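Local coordinates for uncharacterized protein (Pyrococcus furiosus, PDB 4XLZ) that probably removes an acetyl group from N,N'-diacetylchitobiose, as a metal-dependent deacetylase of carbohydrate esterase family 14, at residues A[221-224]-A[225-229]; A[203-206]-A[207-210]; A[40-43]-A[44-48]; A[90-93]-A[94-97]; A[72-76]-A[77-81]. One frame throughout, in Å; residues are numbered along the deposited sequence.

Contact 1 of 5, residues A[221-224]-A[225-229]; sequences DDIW and ETWEP. With CD (cadmium ion), chain H.
Two backbone donors grip the carbonyl oxygen of Ile-223 in the opening turns of helix 221-240. Trp-227 N reaches Ile-223 O at 2.9 Å in the carbonyl plane, while Thr-226 N, 3.0 Å from the same Ile-223 O, sits above that plane. The helix is kinked here, and Pro-229, with no N-H to give, breaks the backbone ladder again one turn on. Trp-224 carries the side-chain contact. With CG anti to the backbone N (chi1 -164°), its indole crosses Glu-228, whose CB lies over one face, 3.8 Å from the centroid of the five-membered ring. The extended Glu-228 then brings OE2 to Trp-224 NE1 at 2.9 Å, a bent bond (130°) on the anti side of the carboxylate. Glu-228 OE1 turns to Arg-232 and to the N of Met-1 of the second subunit. Replacing this indole by an alanine is likely to leave Glu-228 OE2 without its indole donor and its CB without a ring face to pack on, the carboxylate then held through OE1 alone. Beside this, Ile-223 CG2 packs on Trp-227 CD1 at 3.5 Å, two apolar side chains pointing the same way. Glu-225 chelates a cadmium ion through OE1 (2.4 Å) and OE2 (2.5 Å), and a water links its OE1 to Asp-221 O. Because both oxygens face a divalent cation, this carboxylate probably stays ionised.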
loop_
_atom_site.group_PDB
_atom_site.type_symbol
_atom_site.label_atom_id
_atom_site.label_comp_id
_atom_site.label_asym_id
_atom_site.label_seq_id
_atom_site.Cartn_x
_atom_site.Cartn_y
_atom_site.Cartn_z
ATOM N N ASP A 221 27.359 -9.049 27.847
ATOM C CA ASP A 221 27.257 -9.550 29.256
ATOM C C ASP A 221 26.167 -8.864 30.045
ATOM O O ASP A 221 25.437 -9.530 30.758
ATOM C CB ASP A 221 28.602 -9.250 29.926
ATOM C CG ASP A 221 29.659 -10.219 29.505
ATOM O OD1 ASP A 221 30.841 -9.915 29.779
ATOM O OD2 ASP A 221 29.348 -11.330 28.953
ATOM N N ASP A 222 26.000 -7.536 29.894
ATOM C CA ASP A 222 24.892 -6.908 30.644
ATOM C C ASP A 222 23.480 -7.445 30.338
ATOM O O ASP A 222 22.646 -7.772 31.249
ATOM C CB ASP A 222 24.933 -5.426 30.409
ATOM C CG ASP A 222 25.058 -4.738 31.711
ATOM O OD1 ASP A 222 26.258 -4.695 32.233
ATOM O OD2 ASP A 222 23.930 -4.502 32.289
ATOM N N ILE A 223 23.256 -7.628 28.999
ATOM C CA ILE A 223 21.950 -8.133 28.588
ATOM C C ILE A 223 21.760 -9.582 29.021
ATOM O O ILE A 223 20.706 -10.035 29.397
ATOM C CB ILE A 223 21.820 -7.996 27.003
ATOM C CG1 ILE A 223 21.638 -6.500 26.758
ATOM C CG2 ILE A 223 20.702 -8.892 26.488
ATOM C CD1 ILE A 223 21.669 -6.161 25.218
ATOM N N TRP A 224 22.902 -10.339 29.038
ATOM C CA TRP A 224 22.863 -11.730 29.366
ATOM C C TRP A 224 22.460 -11.965 30.856
ATOM O O TRP A 224 21.918 -13.020 31.155
ATOM C CB TRP A 224 24.244 -12.371 29.018
ATOM C CG TRP A 224 24.171 -13.892 28.971
ATOM C CD1 TRP A 224 24.823 -14.841 29.798
ATOM C CD2 TRP A 224 23.458 -14.687 28.014
ATOM N NE1 TRP A 224 24.513 -16.124 29.406
ATOM C CE2 TRP A 224 23.683 -16.077 28.306
ATOM C CE3 TRP A 224 22.629 -14.326 26.917
ATOM C CZ2 TRP A 224 23.136 -17.120 27.550
ATOM C CZ3 TRP A 224 22.092 -15.361 26.145
ATOM C CH2 TRP A 224 22.301 -16.736 26.485
ATOM N N GLU A 225 22.755 -10.920 31.684
ATOM C CA GLU A 225 22.279 -11.070 33.068
ATOM C C GLU A 225 20.783 -11.188 33.232
ATOM O O GLU A 225 20.290 -11.733 34.211
ATOM C CB GLU A 225 22.709 -9.855 33.868
ATOM C CG GLU A 225 24.288 -9.760 34.020
ATOM C CD GLU A 225 24.884 -11.029 34.738
ATOM O OE1 GLU A 225 25.511 -11.894 34.116
ATOM O OE2 GLU A 225 24.590 -11.078 36.000
ATOM N N THR A 226 20.018 -10.728 32.204
ATOM C CA THR A 226 18.591 -10.981 32.210
ATOM C C THR A 226 18.205 -12.114 31.341
ATOM O O THR A 226 17.373 -12.939 31.637
ATOM C CB THR A 226 17.878 -9.679 31.655
ATOM O OG1 THR A 226 18.057 -8.590 32.603
ATOM C CG2 THR A 226 16.377 -9.986 31.448
ATOM N N TRP A 227 18.935 -12.236 30.204
ATOM C CA TRP A 227 18.532 -13.302 29.276
ATOM C C TRP A 227 18.834 -14.714 29.608
ATOM O O TRP A 227 18.117 -15.680 29.352
ATOM C CB TRP A 227 19.046 -12.994 27.830
ATOM C CG TRP A 227 18.026 -11.988 27.236
ATOM C CD1 TRP A 227 17.849 -10.638 27.593
ATOM C CD2 TRP A 227 17.006 -12.272 26.254
ATOM N NE1 TRP A 227 16.735 -10.094 26.896
ATOM C CE2 TRP A 227 16.230 -11.086 26.101
ATOM C CE3 TRP A 227 16.668 -13.422 25.538
ATOM C CZ2 TRP A 227 15.161 -10.984 25.145
ATOM C CZ3 TRP A 227 15.616 -13.332 24.569
ATOM C CH2 TRP A 227 14.858 -12.135 24.436
ATOM N N GLU A 228 19.971 -14.982 30.323
ATOM C CA GLU A 228 20.188 -16.383 30.817
ATOM C C GLU A 228 19.096 -16.827 31.759
ATOM O O GLU A 228 18.525 -17.880 31.584
ATOM C CB GLU A 228 21.693 -16.663 31.311
ATOM C CG GLU A 228 21.827 -18.104 31.609
ATOM C CD GLU A 228 23.218 -18.555 32.041
ATOM O OE1 GLU A 228 23.293 -19.620 32.631
ATOM O OE2 GLU A 228 24.203 -17.909 31.676
ATOM N N PRO A 229 18.747 -16.002 32.744
ATOM C CA PRO A 229 17.605 -16.393 33.617
ATOM C C PRO A 229 16.274 -16.582 32.791
ATOM O O PRO A 229 15.585 -17.568 33.035
ATOM C CB PRO A 229 17.463 -15.160 34.523
ATOM C CG PRO A 229 18.945 -14.667 34.772
ATOM C CD PRO A 229 19.561 -14.843 33.303
HETATM CD CD CD H . 25.900 -13.192 36.120
HETATM O O HOH W 1 26.454 -11.970 31.717
HETATM O O HOH W 2 20.260 -7.128 32.095
#

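Contact 2 of 5, residues A[203-206]-A[207-210]; sequences DLME and LKLK
Lys-208 N donates to Leu-204 O at 2.9 Å in an almost straight bond (170°), the first rung of the alpha-helix 205-213, for which Leu-204 is the N-cap. The next rung, Leu-209 N to Met-205 O, is also 2.9 Å long, and Lys-210 N to Glu-206 O follows at 3.0 Å. A leucine has no polar group with which to cap a helix, and a water does part of that work: it donates to Asp-203 O and accepts from Leu-207 N at 3.0 Å. The charged side chains look beyond this turn. Lys-208 runs out fully extended to a salt bridge with Glu-248 and to Ile-46 O, its long aliphatic stem suiting a buried path that ends among oxygens. Glu-206 bends at its second torsion (chi2 -57°), and its OE1 pairs with Arg-232. Outward from the polar bonds come the apolar contacts, which are modest. Leu-204 CD2 and Leu-207 CD2 meet at 4.3 Å, and both leucines touch Lys-53 of helix 43-57. Met-205, present as selenomethionine in this derivative, touches Arg-232 of helix 221-240, as Leu-209 does; Leu-209 also touches Trp-224. Between them, Met-205 CG approaches Leu-209 CD1 to 4.3 Å. With its CG anti to the carbonyl carbon (chi1 -60°), Leu-209 sets that CG 3.3 Å from Met-205 O, beside the N-H that this oxygen accepts.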
loop_
_atom_site.group_PDB
_atom_site.type_symbol
_atom_site.label_atom_id
_atom_site.label_comp_id
_atom_site.label_asym_id
_atom_site.label_seq_id
_atom_site.Cartn_x
_atom_site.Cartn_y
_atom_site.Cartn_z
ATOM N N ASP A 203 20.580 -32.256 28.111
ATOM C CA ASP A 203 22.063 -32.402 27.934
ATOM C C ASP A 203 22.684 -31.518 26.857
ATOM O O ASP A 203 23.909 -31.460 26.694
ATOM C CB ASP A 203 22.359 -33.866 27.567
ATOM C CG ASP A 203 22.115 -34.816 28.779
ATOM O OD1 ASP A 203 22.142 -34.337 29.982
ATOM O OD2 ASP A 203 21.854 -35.996 28.461
ATOM N N LEU A 204 21.820 -30.793 26.104
ATOM C CA LEU A 204 22.302 -29.827 25.116
ATOM C C LEU A 204 22.101 -28.407 25.505
ATOM O O LEU A 204 22.371 -27.507 24.710
ATOM C CB LEU A 204 21.473 -30.072 23.814
ATOM C CG LEU A 204 21.836 -31.388 23.146
ATOM C CD1 LEU A 204 20.887 -31.649 21.959
ATOM C CD2 LEU A 204 23.303 -31.339 22.657
HETATM N N MSE A 205 21.750 -28.121 26.767
HETATM C CA MSE A 205 21.494 -26.778 27.152
HETATM C C MSE A 205 22.727 -25.914 27.010
HETATM O O MSE A 205 22.677 -24.729 26.578
HETATM C CB MSE A 205 20.928 -26.757 28.603
HETATM C CG MSE A 205 20.599 -25.372 29.070
HETATM SE SE MSE A 205 19.152 -24.545 28.018
HETATM C CE MSE A 205 18.581 -23.264 29.430
ATOM N N GLU A 206 23.916 -26.360 27.492
ATOM C CA GLU A 206 25.010 -25.466 27.402
ATOM C C GLU A 206 25.433 -25.165 25.933
ATOM O O GLU A 206 25.847 -24.068 25.689
ATOM C CB GLU A 206 26.247 -26.156 28.157
ATOM C CG GLU A 206 25.973 -26.197 29.744
ATOM C CD GLU A 206 25.687 -24.797 30.415
ATOM O OE1 GLU A 206 24.641 -24.746 31.015
ATOM O OE2 GLU A 206 26.454 -23.777 30.283
ATOM N N LEU A 207 25.311 -26.157 25.064
ATOM C CA LEU A 207 25.569 -25.935 23.603
ATOM C C LEU A 207 24.516 -24.878 23.078
ATOM O O LEU A 207 24.958 -23.958 22.346
ATOM C CB LEU A 207 25.476 -27.231 22.860
ATOM C CG LEU A 207 25.703 -27.019 21.321
ATOM C CD1 LEU A 207 27.066 -26.289 21.047
ATOM C CD2 LEU A 207 25.528 -28.331 20.525
ATOM N N LYS A 208 23.257 -25.083 23.422
ATOM C CA LYS A 208 22.221 -24.084 22.982
ATOM C C LYS A 208 22.636 -22.724 23.446
ATOM O O LYS A 208 22.618 -21.717 22.690
ATOM C CB LYS A 208 20.875 -24.459 23.615
ATOM C CG LYS A 208 19.828 -23.337 23.290
ATOM C CD LYS A 208 18.490 -23.849 23.727
ATOM C CE LYS A 208 17.517 -22.649 23.371
ATOM N NZ LYS A 208 16.138 -23.099 23.275
ATOM N N LEU A 209 22.995 -22.520 24.737
ATOM C CA LEU A 209 23.323 -21.208 25.147
ATOM C C LEU A 209 24.592 -20.634 24.486
ATOM O O LEU A 209 24.685 -19.437 24.228
ATOM C CB LEU A 209 23.558 -21.147 26.728
ATOM C CG LEU A 209 22.299 -21.578 27.448
ATOM C CD1 LEU A 209 22.670 -21.561 28.997
ATOM C CD2 LEU A 209 21.240 -20.443 27.395
ATOM N N LYS A 210 25.554 -21.533 24.156
ATOM C CA LYS A 210 26.715 -21.061 23.417
ATOM C C LYS A 210 26.314 -20.542 21.983
ATOM O O LYS A 210 26.903 -19.514 21.521
ATOM C CB LYS A 210 27.748 -22.221 23.344
ATOM C CG LYS A 210 29.007 -21.810 22.603
ATOM C CD LYS A 210 30.008 -23.063 22.449
ATOM C CE LYS A 210 31.311 -22.475 21.885
ATOM N NZ LYS A 210 32.144 -23.684 21.505
HETATM O O HOH W 3 25.374 -29.029 25.992
#

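Contact 3 of 5, residues A[40-43]-A[44-48]; sequences HPDD and CAIGM. With CD (cadmium ion), chain G.
Asp-43 O accepts from Gly-47 N at 2.7 Å, where a side chain on residue 47 would be tight against that oxygen. From its CB the Asp-43 side chain leads to a metal site. Its CG, anti to the carbonyl carbon (chi1 -75°), presents both oxygens to a cadmium ion: Asp-43 OD1 lies 2.6 Å and Asp-43 OD2 2.3 Å from the cadmium. OD1 also meets the hydroxyl of Tyr-191. Asp-43 OD2 uses its anti lone pair to accept from His-40 N at 2.9 Å, which fixes the turn of the carboxylate. His-40 ND1 binds the cadmium ion at 2.3 Å, and a water and His-151 also bind it. A type II turn from His-40 to Asp-43 brings these ligands together; Pro-41 suits its second position, and Asp-42 takes the positive phi (111°) of the third. Asp-42 lies alongside Ile-46, its OD1 3.4 Å from Ile-46 CD1, while Asp-42 O accepts from Ile-46 N. This His-Pro-Asp-Asp turn, leading from strand 33-38 into helix 43-57, is the metal-binding signature of the GlcNAc-PI de-N-acetylase family, in whose relatives the ion is typically zinc.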
loop_
_atom_site.group_PDB
_atom_site.type_symbol
_atom_site.label_atom_id
_atom_site.label_comp_id
_atom_site.label_asym_id
_atom_site.label_seq_id
_atom_site.Cartn_x
_atom_site.Cartn_y
_atom_site.Cartn_z
ATOM N N HIS A 40 14.345 -13.005 12.900
ATOM C CA HIS A 40 15.615 -12.265 12.958
ATOM C C HIS A 40 16.732 -13.297 13.165
ATOM O O HIS A 40 16.466 -14.416 13.558
ATOM C CB HIS A 40 15.585 -11.367 14.257
ATOM C CG HIS A 40 14.405 -10.465 14.266
ATOM N ND1 HIS A 40 13.449 -10.584 15.278
ATOM C CD2 HIS A 40 14.081 -9.395 13.499
ATOM C CE1 HIS A 40 12.540 -9.622 15.076
ATOM N NE2 HIS A 40 12.897 -8.888 14.011
ATOM N N PRO A 41 17.970 -12.834 12.848
ATOM C CA PRO A 41 19.130 -13.728 13.122
ATOM C C PRO A 41 19.171 -13.936 14.722
ATOM O O PRO A 41 19.090 -12.994 15.501
ATOM C CB PRO A 41 20.339 -12.830 12.749
ATOM C CG PRO A 41 19.763 -11.843 11.731
ATOM C CD PRO A 41 18.381 -11.529 12.341
ATOM N N ASP A 42 19.118 -15.175 15.042
ATOM C CA ASP A 42 19.162 -15.726 16.402
ATOM C C ASP A 42 17.896 -16.343 16.863
ATOM O O ASP A 42 17.901 -17.100 17.804
ATOM C CB ASP A 42 19.746 -14.823 17.496
ATOM C CG ASP A 42 18.802 -13.689 17.999
ATOM O OD1 ASP A 42 17.557 -13.792 17.869
ATOM O OD2 ASP A 42 19.305 -12.673 18.618
ATOM N N ASP A 43 16.780 -16.141 16.099
ATOM C CA ASP A 43 15.598 -16.766 16.670
ATOM C C ASP A 43 15.492 -18.297 16.571
ATOM O O ASP A 43 14.878 -18.940 17.423
ATOM C CB ASP A 43 14.259 -16.206 15.943
ATOM C CG ASP A 43 13.914 -14.839 16.381
ATOM O OD1 ASP A 43 13.767 -14.642 17.676
ATOM O OD2 ASP A 43 13.854 -13.866 15.598
ATOM N N CYS A 44 16.073 -18.911 15.545
ATOM C CA CYS A 44 16.118 -20.397 15.502
ATOM C C CYS A 44 16.945 -20.917 16.725
ATOM O O CYS A 44 16.470 -21.879 17.330
ATOM C CB CYS A 44 16.793 -20.861 14.190
ATOM S SG CYS A 44 15.640 -20.668 12.802
ATOM N N ALA A 45 18.088 -20.253 16.954
ATOM C CA ALA A 45 18.897 -20.754 18.093
ATOM C C ALA A 45 18.132 -20.559 19.384
ATOM O O ALA A 45 18.142 -21.474 20.247
ATOM C CB ALA A 45 20.203 -19.972 18.200
ATOM N N ILE A 46 17.489 -19.399 19.557
ATOM C CA ILE A 46 16.735 -19.172 20.853
ATOM C C ILE A 46 15.560 -20.051 20.970
ATOM O O ILE A 46 15.309 -20.686 22.033
ATOM C CB ILE A 46 16.414 -17.695 21.023
ATOM C CG1 ILE A 46 17.641 -16.795 21.069
ATOM C CG2 ILE A 46 15.389 -17.455 22.213
ATOM C CD1 ILE A 46 17.343 -15.297 20.875
ATOM N N GLY A 47 14.730 -20.111 19.905
ATOM C CA GLY A 47 13.494 -20.886 20.047
ATOM C C GLY A 47 13.682 -22.390 20.063
ATOM O O GLY A 47 12.904 -23.125 20.693
HETATM N N MSE A 48 14.701 -22.903 19.322
HETATM C CA MSE A 48 14.749 -24.340 19.103
HETATM C C MSE A 48 16.140 -24.870 18.836
HETATM O O MSE A 48 16.286 -25.857 18.192
HETATM C CB MSE A 48 13.748 -24.849 17.982
HETATM C CG MSE A 48 13.970 -24.149 16.617
HETATM SE SE MSE A 48 12.866 -24.929 15.257
HETATM C CE MSE A 48 13.512 -26.761 15.310
HETATM CD CD CD G . 13.387 -12.106 17.032
HETATM O O HOH W 4 13.210 -10.008 18.530
#

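Contact 4 of 5, residues A[90-93]-A[94-97]; sequences REEE and ESAK
Ala-96 and Glu-92 make the tight part of this contact, one turn apart on the buried side of helix 81-99. Ala-96 N donates to Glu-92 O at 2.8 Å, and Ala-96 CB comes within 3.1 Å of the same Glu-92 O, a close approach; a methyl suits this place, where Ala-96 packs on Ile-104 of strand 103-109. Ser-95 is nearly as close: its N reaches Glu-91 O at 2.9 Å, and its CB is 3.7 Å from Glu-92 OE2. Glu-92 gets there by a bend at its second torsion (chi2 74°), which folds the carboxylate back alongside the helix. The two polar groups do not bond directly; a water donates to Glu-92 OE2 and to Ser-95 OG, 2.8 Å from each. Glu-92 OE1 accepts from Asp-42 N, and Ser-95 OG bonds to Ala-211 O, so both buried polar ends have protein partners. This helix is the crossover of a beta-alpha-beta unit between parallel strands 61-68 and 103-109, and Glu-92 and Ala-96 pack on the second strand. The other face is looser. Arg-90, Glu-93, Glu-94 and Lys-97 point their long chains outward, and what joins them here is backbone: Glu-94 N to Arg-90 O and Lys-97 N to Glu-93 O, the latter 3.0 Å. The Glu-94 carboxylate has a long, weak ion pair with Arg-216, and Arg-90 packs on Glu-83 of the third subunit.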
loop_
_atom_site.group_PDB
_atom_site.type_symbol
_atom_site.label_atom_id
_atom_site.label_comp_id
_atom_site.label_asym_id
_atom_site.label_seq_id
_atom_site.Cartn_x
_atom_site.Cartn_y
_atom_site.Cartn_z
ATOM N N ARG A 90 27.392 -12.670 10.014
ATOM C CA ARG A 90 28.537 -13.532 10.453
ATOM C C ARG A 90 28.242 -14.257 11.800
ATOM O O ARG A 90 28.578 -15.427 11.951
ATOM C CB ARG A 90 29.742 -12.643 10.637
ATOM C CG ARG A 90 30.136 -12.025 9.300
ATOM C CD ARG A 90 30.952 -10.757 9.356
ATOM N NE ARG A 90 31.381 -10.321 7.988
ATOM C CZ ARG A 90 32.239 -9.321 7.762
ATOM N NH1 ARG A 90 32.764 -8.633 8.804
ATOM N NH2 ARG A 90 32.547 -8.993 6.504
ATOM N N GLU A 91 27.560 -13.536 12.712
ATOM C CA GLU A 91 27.107 -14.221 13.973
ATOM C C GLU A 91 26.268 -15.421 13.728
ATOM O O GLU A 91 26.391 -16.463 14.308
ATOM C CB GLU A 91 26.355 -13.240 14.846
ATOM C CG GLU A 91 27.332 -12.203 15.390
ATOM C CD GLU A 91 26.762 -11.070 16.196
ATOM O OE1 GLU A 91 27.540 -10.263 16.855
ATOM O OE2 GLU A 91 25.496 -10.845 16.166
ATOM N N GLU A 92 25.296 -15.263 12.779
ATOM C CA GLU A 92 24.469 -16.419 12.493
ATOM C C GLU A 92 25.207 -17.593 11.827
ATOM O O GLU A 92 24.916 -18.750 12.084
ATOM C CB GLU A 92 23.234 -15.984 11.569
ATOM C CG GLU A 92 22.210 -17.085 11.439
ATOM C CD GLU A 92 21.360 -17.285 12.700
ATOM O OE1 GLU A 92 20.195 -16.862 12.811
ATOM O OE2 GLU A 92 21.799 -18.019 13.631
ATOM N N GLU A 93 26.151 -17.227 10.952
ATOM C CA GLU A 93 26.916 -18.345 10.338
ATOM C C GLU A 93 27.686 -19.102 11.457
ATOM O O GLU A 93 27.790 -20.317 11.358
ATOM C CB GLU A 93 27.912 -17.749 9.331
ATOM C CG GLU A 93 27.043 -17.306 8.005
ATOM C CD GLU A 93 27.873 -16.436 7.056
ATOM O OE1 GLU A 93 28.984 -15.929 7.411
ATOM O OE2 GLU A 93 27.401 -16.282 5.907
ATOM N N GLU A 94 28.224 -18.376 12.415
ATOM C CA GLU A 94 28.984 -19.085 13.526
ATOM C C GLU A 94 27.979 -19.883 14.403
ATOM O O GLU A 94 28.214 -21.011 14.783
ATOM C CB GLU A 94 29.717 -18.057 14.305
ATOM C CG GLU A 94 30.357 -18.627 15.674
ATOM C CD GLU A 94 31.183 -17.503 16.479
ATOM O OE1 GLU A 94 31.842 -16.688 15.774
ATOM O OE2 GLU A 94 31.211 -17.421 17.763
ATOM N N SER A 95 26.813 -19.294 14.754
ATOM C CA SER A 95 25.849 -20.030 15.529
ATOM C C SER A 95 25.369 -21.261 14.823
ATOM O O SER A 95 25.219 -22.360 15.343
ATOM C CB SER A 95 24.660 -19.018 15.736
ATOM O OG SER A 95 23.607 -19.574 16.514
ATOM N N ALA A 96 25.009 -21.104 13.538
ATOM C CA ALA A 96 24.544 -22.188 12.765
ATOM C C ALA A 96 25.573 -23.329 12.617
ATOM O O ALA A 96 25.175 -24.516 12.697
ATOM C CB ALA A 96 24.211 -21.636 11.333
ATOM N N LYS A 97 26.846 -22.964 12.497
ATOM C CA LYS A 97 27.940 -23.999 12.442
ATOM C C LYS A 97 27.906 -24.851 13.743
ATOM O O LYS A 97 27.946 -26.114 13.671
ATOM C CB LYS A 97 29.277 -23.304 12.264
ATOM C CG LYS A 97 30.398 -24.354 12.069
ATOM C CD LYS A 97 31.647 -23.505 11.621
ATOM C CE LYS A 97 33.033 -23.995 12.241
ATOM N NZ LYS A 97 33.322 -25.407 11.930
HETATM O O HOH W 5 21.930 -20.649 14.614
#

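Contact 5 of 5, residues A[72-76]-A[77-81]; sequences MGTTD and EKLSG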
loop_
_atom_site.group_PDB
_atom_site.type_symbol
_atom_site.label_atom_id
_atom_site.label_comp_id
_atom_site.label_asym_id
_atom_site.label_seq_id
_atom_site.Cartn_x
_atom_site.Cartn_y
_atom_site.Cartn_z
HETATM N N MSE A 72 17.891 -3.314 13.146
HETATM C CA MSE A 72 17.505 -2.384 14.203
HETATM C C MSE A 72 18.050 -2.803 15.565
HETATM O O MSE A 72 17.851 -2.051 16.557
HETATM C CB MSE A 72 15.967 -2.328 14.337
HETATM C CG MSE A 72 15.339 -1.723 13.112
HETATM SE SE MSE A 72 15.731 0.214 13.031
HETATM C CE MSE A 72 14.800 0.426 11.328
ATOM N N GLY A 73 18.668 -3.984 15.650
ATOM C CA GLY A 73 19.047 -4.542 16.980
ATOM C C GLY A 73 20.217 -3.895 17.716
ATOM O O GLY A 73 21.185 -4.659 18.066
ATOM N N THR A 74 20.275 -2.597 17.848
ATOM C CA THR A 74 21.390 -2.013 18.647
ATOM C C THR A 74 20.877 -0.750 19.352
ATOM O O THR A 74 20.022 -0.053 18.871
ATOM C CB THR A 74 22.622 -1.646 17.728
ATOM O OG1 THR A 74 23.691 -0.992 18.530
ATOM C CG2 THR A 74 22.290 -0.616 16.621
ATOM N N THR A 75 21.465 -0.407 20.541
ATOM C CA THR A 75 21.221 0.905 21.141
ATOM C C THR A 75 22.481 1.750 21.104
ATOM O O THR A 75 22.474 2.863 21.595
ATOM C CB THR A 75 20.732 0.777 22.611
ATOM O OG1 THR A 75 21.743 0.059 23.342
ATOM C CG2 THR A 75 19.466 -0.025 22.718
ATOM N N ASP A 76 23.513 1.287 20.353
ATOM C CA ASP A 76 24.708 2.156 20.090
ATOM C C ASP A 76 24.452 3.185 18.987
ATOM O O ASP A 76 24.279 2.812 17.741
ATOM C CB ASP A 76 25.883 1.218 19.770
ATOM C CG ASP A 76 27.210 1.997 19.480
ATOM O OD1 ASP A 76 28.192 1.318 19.241
ATOM O OD2 ASP A 76 27.205 3.248 19.411
ATOM N N GLU A 77 24.419 4.503 19.315
ATOM C CA GLU A 77 24.195 5.578 18.316
ATOM C C GLU A 77 25.341 5.618 17.244
ATOM O O GLU A 77 25.136 6.197 16.148
ATOM C CB GLU A 77 24.077 7.002 18.926
ATOM C CG GLU A 77 22.631 7.425 19.390
ATOM C CD GLU A 77 22.600 8.830 20.003
ATOM O OE1 GLU A 77 22.325 8.901 21.225
ATOM O OE2 GLU A 77 22.950 9.818 19.295
ATOM N N LYS A 78 26.479 4.969 17.531
ATOM C CA LYS A 78 27.538 4.994 16.472
ATOM C C LYS A 78 27.463 3.775 15.532
ATOM O O LYS A 78 28.324 3.669 14.599
ATOM C CB LYS A 78 28.954 5.098 17.098
ATOM C CG LYS A 78 29.222 6.573 17.685
ATOM C CD LYS A 78 30.443 6.577 18.714
ATOM C CE LYS A 78 30.662 5.184 19.452
ATOM N NZ LYS A 78 29.594 4.753 20.470
ATOM N N LEU A 79 26.572 2.822 15.763
ATOM C CA LEU A 79 26.616 1.609 14.911
ATOM C C LEU A 79 25.434 1.700 13.922
ATOM O O LEU A 79 24.271 1.589 14.416
ATOM C CB LEU A 79 26.432 0.430 15.771
ATOM C CG LEU A 79 26.442 -0.914 15.070
ATOM C CD1 LEU A 79 27.774 -1.079 14.265
ATOM C CD2 LEU A 79 26.232 -2.103 16.004
ATOM N N SER A 80 25.750 1.798 12.647
ATOM C CA SER A 80 24.634 1.943 11.649
ATOM C C SER A 80 23.971 0.570 11.588
ATOM O O SER A 80 24.526 -0.512 11.839
ATOM C CB SER A 80 25.201 2.351 10.290
ATOM O OG SER A 80 25.941 1.295 9.681
ATOM N N GLY A 81 22.724 0.603 11.049
ATOM C CA GLY A 81 22.060 -0.688 10.821
ATOM C C GLY A 81 22.679 -1.573 9.744
ATOM O O GLY A 81 22.604 -2.766 9.766
#
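Asp-76 and Lys-78 hold the charged part of this loop: Lys-78 NZ forms a salt bridge to Asp-76 OD2 at 3.0 Å. The lysine chain bends at the third and fourth torsions to come back over the carboxylate. Among the hydrogen bonds, Lys-78 N also donates to Asp-76 OD2, at 2.7 Å, closing an Asx turn. The two donors reach OD2 from opposite faces of the carboxylate plane. Aspartate suits this place because its short chain can accept from the amide two residues on. Leu-79 N completes a type I turn at 3.0 Å from Asp-76 O, and Thr-74 OG1 accepts from Asp-76 N at 2.9 Å in an ST turn. With an alanine in place of Asp-76, both the Lys-78 amine and its backbone N-H are likely to lose their shared acceptor. Van der Waals contact is slight: Leu-79 CD2 lies 4.0 Å from Thr-74 CB and 3.8 Å from Thr-74 OG1. The loop joins strand 61-68 to helix 81-99, which Ser-80 caps through Glu-83 N; Thr-74 and Leu-79 rest on Leu-84 of that helix, and Leu-79 O bonds to Asn-169 of the second subunit.

Along the chain the order is contact 3, 5, 4, 2, 1, with no overlap. Contact 3 ties the metal turn to helix 43-57 beside the five-stranded parallel sheet. Contacts 5 and 4, their centres about 20 Å apart, are the entry loop and the body of the crossover through helix 81-99. Contacts 2 and 1 lie on the consecutive helices 205-213 and 221-240, with about 15 Å between centres. They meet where Trp-224 CZ2 packs on Leu-209 CD2. Contact 3 touches both contact 2 and contact 4: Glu-92 of helix 81-99 bonds to the metal turn, and Lys-208 of helix 205-213 to the first turns of the helix after it. Contacts 1 and 5, and Ile-46 of contact 3, meet the second subunit.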